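PDB 5GTX: buckwheat glutaredoxin from Polygonaceae, which probably reduces disulfides and glutathione mixed disulfides as a glutathione-dependent oxidoreductase of the thioredoxin clan. Local coordinates for residues 38-43 / 61-66. Numbering follows the deposited sequence.
Sequences VFSKTY and YQTIEL
Ser40 OG donates a hydrogen bond to Glu65 OE1 at 2.8 Å. The hydroxyl meets the oxygen from above the carboxylate plane, 53° out of it. Ser40 OG sits between its own backbone N and carbonyl carbon (chi1 64°), on the sheet face that also carries Val38, Thr63 and Glu65. The Glu65 chain bends at chi2 (-68°), which brings the carboxylate toward the end of strand 36-40. Thr42 CG2 rests against the aliphatic part of that chain, 3.7 Å from Glu65 CG. Thr63 CG2 packs against the serine from the same strand as the glutamate, 3.2 Å from Ser40 OG. Strands 36-40 and 62-65 run parallel and are the two ends of a beta-alpha-beta crossover through helix 45-57, as in the thioredoxin fold. Three backbone bonds join them: Val38 N to Gln62 O, Ile64 N to Val38 O, and Ser40 N to Ile64 O. A fourth, Leu66 N to Ser40 O at 2.7 Å, continues the ladder one residue past strand 62-65. On the other face, Phe39 and Ile64 lie side by side, with Phe39 CE1 3.8 Å from Ile64 CG1. Helix 17-33 packs on both residues, and Ile75 of helix 72-83 touches Phe39 and Leu66. Glu65 OE2 forms a salt bridge with Lys51 of the crossover helix. Replacing Glu65 with alanine is likely to cost Ser40 OG this acceptor and Lys51 this salt bridge. Thr42 N is held by Asp67 OD1, just beyond the second strand.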
loop_
_atom_site.group_PDB
_atom_site.type_symbol
_atom_site.label_atom_id
_atom_site.label_comp_id
_atom_site.label_asym_id
_atom_site.label_seq_id
_atom_site.Cartn_x
_atom_site.Cartn_y
_atom_site.Cartn_z
ATOM N N VAL A 38 0.120 -2.573 -1.126
ATOM C CA VAL A 38 0.504 -1.403 -1.904
ATOM C C VAL A 38 -0.695 -0.994 -2.741
ATOM O O VAL A 38 -1.181 -1.783 -3.562
ATOM C CB VAL A 38 1.720 -1.675 -2.805
ATOM C CG1 VAL A 38 2.135 -0.409 -3.543
ATOM C CG2 VAL A 38 2.884 -2.211 -1.993
ATOM N N PHE A 39 -1.188 0.219 -2.508
ATOM C CA PHE A 39 -2.220 0.836 -3.326
ATOM C C PHE A 39 -1.492 1.645 -4.384
ATOM O O PHE A 39 -0.676 2.509 -4.050
ATOM C CB PHE A 39 -3.141 1.715 -2.479
ATOM C CG PHE A 39 -3.946 0.937 -1.474
ATOM C CD1 PHE A 39 -5.112 0.293 -1.849
ATOM C CD2 PHE A 39 -3.515 0.817 -0.167
ATOM C CE1 PHE A 39 -5.838 -0.444 -0.937
ATOM C CE2 PHE A 39 -4.242 0.077 0.749
ATOM C CZ PHE A 39 -5.400 -0.551 0.362
ATOM N N SER A 40 -1.735 1.332 -5.649
ATOM C CA SER A 40 -0.858 1.859 -6.671
ATOM C C SER A 40 -1.626 2.029 -7.974
ATOM O O SER A 40 -2.843 1.826 -8.046
ATOM C CB SER A 40 0.366 0.949 -6.833
ATOM O OG SER A 40 0.010 -0.339 -7.295
ATOM N N LYS A 41 -0.893 2.430 -9.005
ATOM C CA LYS A 41 -1.408 2.610 -10.351
ATOM C C LYS A 41 -0.373 2.060 -11.317
ATOM O O LYS A 41 0.816 2.362 -11.192
ATOM C CB LYS A 41 -1.703 4.084 -10.638
ATOM C CG LYS A 41 -2.899 4.611 -9.859
ATOM C CD LYS A 41 -3.120 6.095 -10.079
ATOM C CE LYS A 41 -4.561 6.443 -9.759
ATOM N NZ LYS A 41 -4.750 7.890 -9.495
ATOM N N THR A 42 -0.832 1.253 -12.271
ATOM C CA THR A 42 0.025 0.506 -13.189
ATOM C C THR A 42 1.084 1.362 -13.881
ATOM O O THR A 42 2.149 0.858 -14.248
ATOM C CB THR A 42 -0.839 -0.184 -14.249
ATOM O OG1 THR A 42 -1.816 0.744 -14.728
ATOM C CG2 THR A 42 -1.548 -1.402 -13.667
ATOM N N TYR A 43 0.809 2.649 -14.077
ATOM C CA TYR A 43 1.714 3.515 -14.822
ATOM C C TYR A 43 2.559 4.425 -13.938
ATOM O O TYR A 43 3.528 5.014 -14.433
ATOM C CB TYR A 43 0.921 4.374 -15.811
ATOM C CG TYR A 43 -0.180 5.188 -15.166
ATOM C CD1 TYR A 43 0.098 6.389 -14.538
ATOM C CD2 TYR A 43 -1.499 4.751 -15.186
ATOM C CE1 TYR A 43 -0.902 7.135 -13.946
ATOM C CE2 TYR A 43 -2.506 5.491 -14.596
ATOM C CZ TYR A 43 -2.203 6.681 -13.976
ATOM O OH TYR A 43 -3.205 7.422 -13.390
ATOM N N TYR A 61 3.675 -9.050 -1.660
ATOM C CA TYR A 61 2.753 -7.957 -1.432
ATOM C C TYR A 61 1.482 -8.200 -2.218
ATOM O O TYR A 61 1.479 -8.882 -3.246
ATOM C CB TYR A 61 3.358 -6.619 -1.843
ATOM C CG TYR A 61 3.824 -6.586 -3.274
ATOM C CD1 TYR A 61 2.937 -6.352 -4.308
ATOM C CD2 TYR A 61 5.156 -6.800 -3.594
ATOM C CE1 TYR A 61 3.355 -6.334 -5.618
ATOM C CE2 TYR A 61 5.584 -6.776 -4.908
ATOM C CZ TYR A 61 4.675 -6.544 -5.914
ATOM O OH TYR A 61 5.073 -6.520 -7.228
ATOM N N GLN A 62 0.404 -7.598 -1.734
ATOM C CA GLN A 62 -0.868 -7.582 -2.432
ATOM C C GLN A 62 -1.043 -6.192 -3.026
ATOM O O GLN A 62 -0.913 -5.199 -2.311
ATOM C CB GLN A 62 -2.014 -7.916 -1.477
ATOM C CG GLN A 62 -3.164 -8.679 -2.121
ATOM C CD GLN A 62 -2.734 -10.027 -2.690
ATOM O OE1 GLN A 62 -1.704 -10.591 -2.302
ATOM N NE2 GLN A 62 -3.526 -10.550 -3.621
ATOM N N THR A 63 -1.314 -6.115 -4.327
ATOM C CA THR A 63 -1.437 -4.834 -5.008
ATOM C C THR A 63 -2.884 -4.562 -5.391
ATOM O O THR A 63 -3.640 -5.478 -5.727
ATOM C CB THR A 63 -0.572 -4.769 -6.276
ATOM O OG1 THR A 63 0.789 -5.004 -5.937
ATOM C CG2 THR A 63 -0.639 -3.400 -6.886
ATOM N N ILE A 64 -3.249 -3.282 -5.338
ATOM C CA ILE A 64 -4.513 -2.764 -5.839
ATOM C C ILE A 64 -4.146 -1.697 -6.851
ATOM O O ILE A 64 -3.693 -0.611 -6.470
ATOM C CB ILE A 64 -5.377 -2.166 -4.723
ATOM C CG1 ILE A 64 -5.398 -3.120 -3.550
ATOM C CG2 ILE A 64 -6.794 -1.922 -5.190
ATOM C CD1 ILE A 64 -5.923 -4.497 -3.923
ATOM N N GLU A 65 -4.328 -2.000 -8.130
ATOM C CA GLU A 65 -4.059 -1.035 -9.188
ATOM C C GLU A 65 -5.324 -0.201 -9.350
ATOM O O GLU A 65 -6.282 -0.613 -10.008
ATOM C CB GLU A 65 -3.636 -1.736 -10.473
ATOM C CG GLU A 65 -2.449 -2.696 -10.295
ATOM C CD GLU A 65 -1.121 -1.992 -9.966
ATOM O OE1 GLU A 65 -1.079 -0.748 -9.853
ATOM O OE2 GLU A 65 -0.100 -2.696 -9.805
ATOM N N LEU A 66 -5.326 0.975 -8.721
ATOM C CA LEU A 66 -6.525 1.802 -8.675
ATOM C C LEU A 66 -7.028 2.140 -10.067
ATOM O O LEU A 66 -8.236 2.290 -10.275
ATOM C CB LEU A 66 -6.243 3.077 -7.884
ATOM C CG LEU A 66 -5.870 2.838 -6.419
ATOM C CD1 LEU A 66 -5.728 4.159 -5.689
ATOM C CD2 LEU A 66 -6.918 1.965 -5.754
#